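Local coordinates for protein mitogen (Streptococcus dysgalactiae, PDB 2J4X) that is a zinc-binding bacterial superantigen of the staphylococcal/streptococcal toxin family, probably acting as a toxin that overstimulates T cells, at residues T180-H185 / F202-N207; Q138-R143 / G166-H171; R143-L148 / T184-T189. All coordinates share one frame; numbering follows the deposited sequence.

Contact 1 (T180-H185 / F202-N207). With ZN (zinc ion), chain B.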
loop_
_atom_site.group_PDB
_atom_site.type_symbol
_atom_site.label_atom_id
_atom_site.label_comp_id
_atom_site.label_asym_id
_atom_site.label_seq_id
_atom_site.Cartn_x
_atom_site.Cartn_y
_atom_site.Cartn_z
ATOM N N THR A 180 -7.411 5.185 7.976
ATOM C CA THR A 180 -6.539 4.064 8.289
ATOM C C THR A 180 -5.581 4.425 9.409
ATOM O O THR A 180 -5.000 5.499 9.407
ATOM C CB THR A 180 -5.729 3.624 7.044
ATOM O OG1 THR A 180 -6.639 3.242 6.006
ATOM C CG2 THR A 180 -4.822 2.448 7.370
ATOM N N ASP A 181 -5.419 3.518 10.364
ATOM C CA ASP A 181 -4.527 3.740 11.497
ATOM C C ASP A 181 -3.109 3.519 11.000
ATOM O O ASP A 181 -2.800 2.438 10.505
ATOM C CB ASP A 181 -4.847 2.746 12.616
ATOM C CG ASP A 181 -4.210 3.117 13.921
ATOM O OD1 ASP A 181 -3.155 3.756 13.917
ATOM O OD2 ASP A 181 -4.753 2.749 14.969
ATOM N N LEU A 182 -2.265 4.546 11.118
ATOM C CA LEU A 182 -0.868 4.493 10.675
ATOM C C LEU A 182 0.014 3.605 11.517
ATOM O O LEU A 182 1.161 3.366 11.168
ATOM C CB LEU A 182 -0.259 5.894 10.674
ATOM C CG LEU A 182 -0.579 6.822 9.502
ATOM C CD1 LEU A 182 0.058 8.211 9.723
ATOM C CD2 LEU A 182 -0.059 6.163 8.208
ATOM N N PHE A 183 -0.520 3.146 12.645
ATOM C CA PHE A 183 0.210 2.281 13.556
ATOM C C PHE A 183 -0.344 0.867 13.592
ATOM O O PHE A 183 -0.234 0.166 14.596
ATOM C CB PHE A 183 0.245 2.910 14.959
ATOM C CG PHE A 183 1.247 4.023 15.067
ATOM C CD1 PHE A 183 0.983 5.268 14.507
ATOM C CD2 PHE A 183 2.529 3.775 15.560
ATOM C CE1 PHE A 183 1.980 6.237 14.419
ATOM C CE2 PHE A 183 3.527 4.738 15.475
ATOM C CZ PHE A 183 3.251 5.966 14.900
ATOM N N THR A 184 -0.942 0.469 12.473
ATOM C CA THR A 184 -1.507 -0.864 12.285
ATOM C C THR A 184 -1.001 -1.395 10.937
ATOM O O THR A 184 -0.447 -0.643 10.124
ATOM C CB THR A 184 -3.084 -0.863 12.258
ATOM O OG1 THR A 184 -3.560 -0.165 11.108
ATOM C CG2 THR A 184 -3.646 -0.203 13.476
ATOM N N HIS A 185 -1.166 -2.698 10.718
ATOM C CA HIS A 185 -0.782 -3.329 9.453
ATOM C C HIS A 185 -2.079 -3.821 8.805
ATOM O O HIS A 185 -2.602 -4.872 9.174
ATOM C CB HIS A 185 0.153 -4.523 9.671
ATOM C CG HIS A 185 0.733 -5.053 8.399
ATOM N ND1 HIS A 185 0.033 -5.049 7.210
ATOM C CD2 HIS A 185 1.951 -5.569 8.117
ATOM C CE1 HIS A 185 0.797 -5.536 6.249
ATOM N NE2 HIS A 185 1.965 -5.859 6.773
ATOM N N PHE A 202 -5.454 13.260 -0.027
ATOM C CA PHE A 202 -5.131 12.398 1.113
ATOM C C PHE A 202 -4.884 13.288 2.326
ATOM O O PHE A 202 -4.237 14.327 2.197
ATOM C CB PHE A 202 -3.867 11.564 0.847
ATOM C CG PHE A 202 -3.991 10.618 -0.311
ATOM C CD1 PHE A 202 -2.898 10.382 -1.144
ATOM C CD2 PHE A 202 -5.203 9.981 -0.587
ATOM C CE1 PHE A 202 -3.008 9.529 -2.246
ATOM C CE2 PHE A 202 -5.328 9.128 -1.680
ATOM C CZ PHE A 202 -4.225 8.902 -2.514
ATOM N N ASP A 203 -5.407 12.886 3.488
ATOM C CA ASP A 203 -5.227 13.638 4.734
ATOM C C ASP A 203 -4.473 12.824 5.768
ATOM O O ASP A 203 -4.854 11.698 6.078
ATOM C CB ASP A 203 -6.569 14.045 5.332
ATOM C CG ASP A 203 -7.248 15.157 4.559
ATOM O OD1 ASP A 203 -6.598 16.200 4.280
ATOM O OD2 ASP A 203 -8.444 14.979 4.241
ATOM N N VAL A 204 -3.409 13.402 6.309
ATOM C CA VAL A 204 -2.600 12.717 7.309
ATOM C C VAL A 204 -2.802 13.407 8.657
ATOM O O VAL A 204 -2.611 14.609 8.754
ATOM C CB VAL A 204 -1.125 12.765 6.918
ATOM C CG1 VAL A 204 -0.304 11.982 7.908
ATOM C CG2 VAL A 204 -0.949 12.229 5.508
ATOM N N TYR A 205 -3.203 12.657 9.687
ATOM C CA TYR A 205 -3.444 13.225 11.023
ATOM C C TYR A 205 -2.463 12.754 12.062
ATOM O O TYR A 205 -2.715 11.766 12.752
ATOM C CB TYR A 205 -4.853 12.898 11.503
ATOM C CG TYR A 205 -5.892 13.482 10.599
ATOM C CD1 TYR A 205 -6.432 12.741 9.539
ATOM C CD2 TYR A 205 -6.284 14.806 10.750
ATOM C CE1 TYR A 205 -7.339 13.317 8.653
ATOM C CE2 TYR A 205 -7.180 15.390 9.872
ATOM C CZ TYR A 205 -7.703 14.647 8.834
ATOM O OH TYR A 205 -8.595 15.259 7.993
ATOM N N LEU A 206 -1.359 13.485 12.183
ATOM C CA LEU A 206 -0.304 13.147 13.125
ATOM C C LEU A 206 -0.647 13.417 14.592
ATOM O O LEU A 206 -1.209 14.455 14.938
ATOM C CB LEU A 206 0.988 13.867 12.731
ATOM C CG LEU A 206 1.408 13.613 11.280
ATOM C CD1 LEU A 206 2.751 14.267 11.014
ATOM C CD2 LEU A 206 1.465 12.115 11.004
ATOM N N ASN A 207 -0.315 12.446 15.441
ATOM C CA ASN A 207 -0.557 12.525 16.868
ATOM C C ASN A 207 -2.009 12.803 17.174
ATOM O O ASN A 207 -2.319 13.640 18.010
ATOM C CB ASN A 207 0.326 13.600 17.494
ATOM C CG ASN A 207 1.796 13.254 17.420
ATOM O OD1 ASN A 207 2.610 14.064 16.998
ATOM N ND2 ASN A 207 2.141 12.047 17.831
HETATM ZN ZN ZN B . -9.764 16.515 3.413
#
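Leu182 and Leu206 mark the nearest backbone approach, with CA atoms 9.0 Å apart: residues 180-185 leave strand 177-181 through a type I beta turn from Asp181 to Thr184, whereas residues 202-207 run along strand 199-206 to its end. Too far apart for backbone pairing, the two meet through methyl groups. Leu182 does the reaching, its CD1 lying 4.2 Å from Val204 CG1 and 4.3 Å from Leu206 CD2, so one branch of the leucine touches two residues that sit two apart on the strand. In Leu182, CG lies beside the backbone N (chi1 -79°), and the extended second torsion carries CD1 toward strand 199-206. In the five-stranded mixed sheet of the beta-grasp domain, strand 166-172 runs between these two strands, and the contact spans it at the end where the edge strand turns away. The turn is pinned by an Asx turn: Asp181 OD1 accepts from Phe183 N at 3.0 Å, the donor coming from above the carboxylate plane. One residue before Val204, Asp203 OD2 binds the zinc ion at 2.2 Å, with His171 and His201 as the other protein ligands.

Contact 2 (Q138-R143 / G166-H171). With ZN (zinc ion), chain B.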
loop_
_atom_site.group_PDB
_atom_site.type_symbol
_atom_site.label_atom_id
_atom_site.label_comp_id
_atom_site.label_asym_id
_atom_site.label_seq_id
_atom_site.Cartn_x
_atom_site.Cartn_y
_atom_site.Cartn_z
ATOM N N GLN A 138 -3.462 -1.009 -0.961
ATOM C CA GLN A 138 -2.147 -1.367 -0.459
ATOM C C GLN A 138 -1.069 -0.459 -1.036
ATOM O O GLN A 138 -0.159 -0.040 -0.299
ATOM C CB GLN A 138 -1.794 -2.812 -0.788
ATOM C CG GLN A 138 -0.343 -3.105 -0.413
ATOM C CD GLN A 138 0.076 -4.540 -0.646
ATOM O OE1 GLN A 138 1.172 -4.940 -0.263
ATOM N NE2 GLN A 138 -0.796 -5.323 -1.270
ATOM N N GLU A 139 -1.163 -0.163 -2.341
ATOM C CA GLU A 139 -0.196 0.704 -3.013
ATOM C C GLU A 139 -0.206 2.117 -2.430
ATOM O O GLU A 139 0.851 2.670 -2.124
ATOM C CB GLU A 139 -0.467 0.803 -4.513
ATOM C CG GLU A 139 0.519 1.775 -5.199
ATOM C CD GLU A 139 0.285 1.966 -6.681
ATOM O OE1 GLU A 139 -0.228 1.049 -7.347
ATOM O OE2 GLU A 139 0.642 3.036 -7.186
ATOM N N ILE A 140 -1.394 2.716 -2.313
ATOM C CA ILE A 140 -1.534 4.050 -1.723
ATOM C C ILE A 140 -0.982 4.048 -0.289
ATOM O O ILE A 140 -0.164 4.897 0.066
ATOM C CB ILE A 140 -3.009 4.477 -1.620
ATOM C CG1 ILE A 140 -3.634 4.534 -3.015
ATOM C CG2 ILE A 140 -3.115 5.814 -0.909
ATOM C CD1 ILE A 140 -5.112 4.896 -3.006
ATOM N N ASP A 141 -1.415 3.083 0.524
ATOM C CA ASP A 141 -1.005 3.012 1.923
ATOM C C ASP A 141 0.502 2.894 2.092
ATOM O O ASP A 141 1.101 3.626 2.877
ATOM C CB ASP A 141 -1.727 1.842 2.612
ATOM C CG ASP A 141 -1.636 1.909 4.137
ATOM O OD1 ASP A 141 -1.683 3.028 4.689
ATOM O OD2 ASP A 141 -1.539 0.853 4.789
ATOM N N VAL A 142 1.104 1.969 1.351
ATOM C CA VAL A 142 2.542 1.752 1.391
ATOM C C VAL A 142 3.357 2.947 0.884
ATOM O O VAL A 142 4.364 3.308 1.474
ATOM C CB VAL A 142 2.934 0.488 0.564
ATOM C CG1 VAL A 142 4.465 0.445 0.353
ATOM C CG2 VAL A 142 2.413 -0.778 1.286
ATOM N N ARG A 143 2.955 3.548 -0.225
ATOM C CA ARG A 143 3.685 4.702 -0.726
ATOM C C ARG A 143 3.509 5.910 0.236
ATOM O O ARG A 143 4.452 6.702 0.458
ATOM C CB ARG A 143 3.194 5.049 -2.139
ATOM C CG ARG A 143 3.469 3.967 -3.177
ATOM C CD ARG A 143 2.928 4.355 -4.552
ATOM N NE ARG A 143 3.560 5.564 -5.082
ATOM C CZ ARG A 143 3.179 6.179 -6.195
ATOM N NH1 ARG A 143 2.170 5.705 -6.894
ATOM N NH2 ARG A 143 3.803 7.265 -6.620
ATOM N N GLY A 166 -1.239 8.067 15.153
ATOM C CA GLY A 166 -1.863 8.784 14.057
ATOM C C GLY A 166 -2.601 7.946 13.028
ATOM O O GLY A 166 -2.596 6.730 13.067
ATOM N N TYR A 167 -3.246 8.616 12.086
ATOM C CA TYR A 167 -3.991 7.935 11.031
ATOM C C TYR A 167 -4.098 8.847 9.794
ATOM O O TYR A 167 -3.749 10.023 9.841
ATOM C CB TYR A 167 -5.394 7.528 11.551
ATOM C CG TYR A 167 -6.343 8.676 11.868
ATOM C CD1 TYR A 167 -7.343 9.056 10.971
ATOM C CD2 TYR A 167 -6.229 9.387 13.056
ATOM C CE1 TYR A 167 -8.191 10.105 11.252
ATOM C CE2 TYR A 167 -7.074 10.441 13.340
ATOM C CZ TYR A 167 -8.047 10.792 12.437
ATOM O OH TYR A 167 -8.868 11.844 12.728
ATOM N N TRP A 168 -4.545 8.298 8.679
ATOM C CA TRP A 168 -4.694 9.118 7.502
ATOM C C TRP A 168 -5.969 8.701 6.823
ATOM O O TRP A 168 -6.617 7.747 7.237
ATOM C CB TRP A 168 -3.507 8.953 6.547
ATOM C CG TRP A 168 -3.449 7.624 5.892
ATOM C CD1 TRP A 168 -3.003 6.447 6.440
ATOM C CD2 TRP A 168 -3.850 7.318 4.554
ATOM N NE1 TRP A 168 -3.099 5.426 5.517
ATOM C CE2 TRP A 168 -3.618 5.930 4.351
ATOM C CE3 TRP A 168 -4.389 8.079 3.502
ATOM C CZ2 TRP A 168 -3.902 5.290 3.136
ATOM C CZ3 TRP A 168 -4.670 7.443 2.299
ATOM C CH2 TRP A 168 -4.424 6.056 2.125
ATOM N N GLY A 169 -6.331 9.430 5.777
ATOM C CA GLY A 169 -7.531 9.106 5.035
ATOM C C GLY A 169 -7.523 9.523 3.576
ATOM O O GLY A 169 -6.810 10.430 3.165
ATOM N N ILE A 170 -8.324 8.814 2.793
ATOM C CA ILE A 170 -8.504 9.098 1.381
ATOM C C ILE A 170 -9.753 9.964 1.422
ATOM O O ILE A 170 -10.821 9.496 1.843
ATOM C CB ILE A 170 -8.814 7.806 0.592
ATOM C CG1 ILE A 170 -7.594 6.887 0.632
ATOM C CG2 ILE A 170 -9.233 8.146 -0.848
ATOM C CD1 ILE A 170 -7.853 5.482 0.143
ATOM N N HIS A 171 -9.624 11.229 1.037
ATOM C CA HIS A 171 -10.777 12.115 1.051
ATOM C C HIS A 171 -11.355 12.188 -0.336
ATOM O O HIS A 171 -10.784 12.810 -1.239
ATOM C CB HIS A 171 -10.414 13.509 1.547
ATOM C CG HIS A 171 -11.574 14.249 2.153
ATOM N ND1 HIS A 171 -11.442 15.075 3.252
ATOM C CD2 HIS A 171 -12.889 14.271 1.825
ATOM C CE1 HIS A 171 -12.624 15.570 3.575
ATOM N NE2 HIS A 171 -13.519 15.099 2.723
HETATM ZN ZN ZN B . -9.764 16.515 3.413
#
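Helix 137-150 lies over the sheet here, and the axes of its 138-143 portion and of strand 166-171 come within 10.7 Å at 135° between their N-to-C directions; the nearest CA pairs are Ile140 with Ile170 and Asp141 with Trp168, each 9.1 Å apart. Trp168 carries most of the contact. Its CG sits between the backbone N and the carbonyl carbon, and the indole extends from the strand toward the helix. Ile140 crosses it at about a right angle, setting its CG2 branch 3.3 Å from Trp168 CH2, a close approach at the far end of the six-membered ring. The other branch of the isoleucine goes two residues further along the strand, where Ile140 CD1 meets Ile170 CD1 at 4.2 Å. The pyrrole side is polar: Trp168 NE1 donates to Asp141 OD1 over 2.9 Å. The N-H...O angle is a bent 137°, although the oxygen is met nearly along its C-O axis, and the carboxylate and indole planes are only 18° apart. A helix laid across a mixed sheet is the core of the beta-grasp domain to which both segments belong. On the same strand, His171 ND1 binds the zinc ion at 2.2 Å, alongside Asp203 and His201. Asp141 is buried but well supplied with partners: Arg145 NE forms a salt bridge to the same OD1 that receives the indole, and Tyr188 OH hydrogen-bonds to OD2. Two donors on OD1 and a hydroxyl on OD2 would be expected to favour the ionised carboxylate in this interior, while the indole N-H finds an acceptor and its rotation is fixed by the bond at one end and by Ile140 at the other.

Contact 3 (R143-L148 / T184-T189)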
loop_
_atom_site.group_PDB
_atom_site.type_symbol
_atom_site.label_atom_id
_atom_site.label_comp_id
_atom_site.label_asym_id
_atom_site.label_seq_id
_atom_site.Cartn_x
_atom_site.Cartn_y
_atom_site.Cartn_z
ATOM N N ARG A 143 2.955 3.548 -0.225
ATOM C CA ARG A 143 3.685 4.702 -0.726
ATOM C C ARG A 143 3.509 5.910 0.236
ATOM O O ARG A 143 4.452 6.702 0.458
ATOM C CB ARG A 143 3.194 5.049 -2.139
ATOM C CG ARG A 143 3.469 3.967 -3.177
ATOM C CD ARG A 143 2.928 4.355 -4.552
ATOM N NE ARG A 143 3.560 5.564 -5.082
ATOM C CZ ARG A 143 3.179 6.179 -6.195
ATOM N NH1 ARG A 143 2.170 5.705 -6.894
ATOM N NH2 ARG A 143 3.803 7.265 -6.620
ATOM N N LEU A 144 2.318 6.048 0.813
ATOM C CA LEU A 144 2.063 7.155 1.726
ATOM C C LEU A 144 2.912 7.000 2.965
ATOM O O LEU A 144 3.484 7.980 3.453
ATOM C CB LEU A 144 0.575 7.233 2.115
ATOM C CG LEU A 144 0.184 8.398 3.040
ATOM C CD1 LEU A 144 -1.220 8.874 2.725
ATOM C CD2 LEU A 144 0.311 7.971 4.486
ATOM N N ARG A 145 3.001 5.776 3.479
ATOM C CA ARG A 145 3.802 5.533 4.684
ATOM C C ARG A 145 5.287 5.744 4.406
ATOM O O ARG A 145 5.968 6.383 5.198
ATOM C CB ARG A 145 3.565 4.117 5.230
ATOM C CG ARG A 145 2.195 3.929 5.834
ATOM C CD ARG A 145 1.943 2.497 6.236
ATOM N NE ARG A 145 0.534 2.267 6.525
ATOM C CZ ARG A 145 0.059 1.797 7.674
ATOM N NH1 ARG A 145 0.872 1.498 8.674
ATOM N NH2 ARG A 145 -1.237 1.603 7.806
ATOM N N LYS A 146 5.781 5.225 3.277
ATOM C CA LYS A 146 7.188 5.365 2.892
ATOM C C LYS A 146 7.576 6.839 2.711
ATOM O O LYS A 146 8.668 7.255 3.087
ATOM C CB LYS A 146 7.475 4.566 1.619
ATOM C CG LYS A 146 7.688 3.083 1.863
ATOM C CD LYS A 146 7.880 2.327 0.535
ATOM C CE LYS A 146 8.164 0.835 0.710
ATOM N NZ LYS A 146 9.550 0.579 1.143
ATOM N N SER A 147 6.675 7.626 2.147
ATOM C CA SER A 147 6.918 9.051 1.970
ATOM C C SER A 147 7.038 9.732 3.360
ATOM O O SER A 147 7.870 10.617 3.572
ATOM C CB SER A 147 5.766 9.650 1.147
ATOM O OG SER A 147 5.775 11.066 1.186
ATOM N N LEU A 148 6.205 9.307 4.309
ATOM C CA LEU A 148 6.238 9.857 5.656
ATOM C C LEU A 148 7.473 9.351 6.414
ATOM O O LEU A 148 8.007 10.040 7.275
ATOM C CB LEU A 148 4.960 9.468 6.413
ATOM C CG LEU A 148 3.635 10.146 6.044
ATOM C CD1 LEU A 148 2.494 9.429 6.719
ATOM C CD2 LEU A 148 3.664 11.607 6.449
ATOM N N THR A 184 -0.942 0.469 12.473
ATOM C CA THR A 184 -1.507 -0.864 12.285
ATOM C C THR A 184 -1.001 -1.395 10.937
ATOM O O THR A 184 -0.447 -0.643 10.124
ATOM C CB THR A 184 -3.084 -0.863 12.258
ATOM O OG1 THR A 184 -3.560 -0.165 11.108
ATOM C CG2 THR A 184 -3.646 -0.203 13.476
ATOM N N HIS A 185 -1.166 -2.698 10.718
ATOM C CA HIS A 185 -0.782 -3.329 9.453
ATOM C C HIS A 185 -2.079 -3.821 8.805
ATOM O O HIS A 185 -2.602 -4.872 9.174
ATOM C CB HIS A 185 0.153 -4.523 9.671
ATOM C CG HIS A 185 0.733 -5.053 8.399
ATOM N ND1 HIS A 185 0.033 -5.049 7.210
ATOM C CD2 HIS A 185 1.951 -5.569 8.117
ATOM C CE1 HIS A 185 0.797 -5.536 6.249
ATOM N NE2 HIS A 185 1.965 -5.859 6.773
ATOM N N PRO A 186 -2.625 -3.060 7.844
ATOM C CA PRO A 186 -3.869 -3.522 7.226
ATOM C C PRO A 186 -3.745 -4.921 6.626
ATOM O O PRO A 186 -2.640 -5.412 6.398
ATOM C CB PRO A 186 -4.142 -2.458 6.158
ATOM C CG PRO A 186 -3.544 -1.224 6.740
ATOM C CD PRO A 186 -2.234 -1.740 7.316
ATOM N N ASN A 187 -4.893 -5.551 6.397
ATOM C CA ASN A 187 -4.959 -6.866 5.767
ATOM C C ASN A 187 -5.050 -6.605 4.268
ATOM O O ASN A 187 -6.114 -6.251 3.740
ATOM C CB ASN A 187 -6.209 -7.624 6.198
ATOM C CG ASN A 187 -6.272 -9.020 5.602
ATOM O OD1 ASN A 187 -5.473 -9.373 4.731
ATOM N ND2 ASN A 187 -7.225 -9.822 6.069
ATOM N N TYR A 188 -3.938 -6.783 3.579
ATOM C CA TYR A 188 -3.896 -6.516 2.144
ATOM C C TYR A 188 -4.300 -7.714 1.275
ATOM O O TYR A 188 -4.355 -7.613 0.047
ATOM C CB TYR A 188 -2.488 -6.047 1.735
ATOM C CG TYR A 188 -1.955 -4.827 2.453
ATOM C CD1 TYR A 188 -2.711 -3.665 2.555
ATOM C CD2 TYR A 188 -0.652 -4.816 2.952
ATOM C CE1 TYR A 188 -2.172 -2.509 3.136
ATOM C CE2 TYR A 188 -0.101 -3.687 3.526
ATOM C CZ TYR A 188 -0.857 -2.529 3.616
ATOM O OH TYR A 188 -0.287 -1.386 4.146
ATOM N N THR A 189 -4.595 -8.842 1.905
ATOM C CA THR A 189 -4.966 -10.025 1.140
ATOM C C THR A 189 -6.275 -9.883 0.336
ATOM O O THR A 189 -6.544 -10.689 -0.560
ATOM C CB THR A 189 -5.028 -11.278 2.066
ATOM O OG1 THR A 189 -5.917 -11.026 3.163
ATOM C CG2 THR A 189 -3.642 -11.610 2.619
#
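Hydrogen bonding dominates, and it runs from Arg145 on the helix to the backbone of Thr184 in the loop. Arg145 NH1 donates to Thr184 O at 2.9 Å, approaching nearly along the line of the carbonyl bond, although the N-H...O angle is only 135° and the oxygen is tilted 28° from the guanidinium plane. NH2 adds a weak bond to the same Thr184 O at 3.3 Å, so a single carbonyl lies at the edge of the guanidinium between its two terminal nitrogens. The side chain is extended from CG to NE, which carries the guanidinium out from the helix to Thr184; even the nearest CA atoms, those of Arg145 and His185, are 11.1 Å apart. Van der Waals contact comes from Pro186, whose CD lies 3.5 Å from Arg145 NH2, the ring meeting the arginine from the opposite direction. Both segments belong to the beta-grasp domain: helix 137-150 packs on its sheet, and the loop 184-189 leaves edge strand 177-181 and passes the helix before strand 193-195. Besides its bond to Asp141, the hydroxyl of Tyr188 is hydrogen-bonded to Tyr14 OH of helix 7-14, and Tyr14 together with Leu10 of that helix touches Arg145. Within the loop, further polar bonds shape the chain. His185 ND1 donates to Pro186 O at 2.8 Å, in the carbonyl plane and on a lone pair, and this same oxygen stands 3.9 Å above the ring plane of Tyr188, over its centre. Farther on, Asn187 OD1 accepts from Thr189 N at 3.0 Å, forming an Asx turn.

In the fold
All three contacts belong to the beta-grasp domain. Contacts 2 and 3 share helix 137-150 and Arg143, their centres about 6 Å apart, and are joined by Asp141 OD2 to Tyr188 OH at 2.6 Å. Contacts 1 and 2, with centres about 7 Å apart, meet in the sheet, where Asp203 O lies 2.7 Å from Gly169 N and Tyr205 N 2.7 Å from Tyr167 O, probable hydrogen bonds between neighbouring strands. That pairing brings Asp203 of contact 1 and His171 of contact 2 to the same zinc ion. Contacts 1 and 3 share Thr184 and His185, and Arg145 also bonds weakly to Asp181 O; contact 3 lies away from the metal.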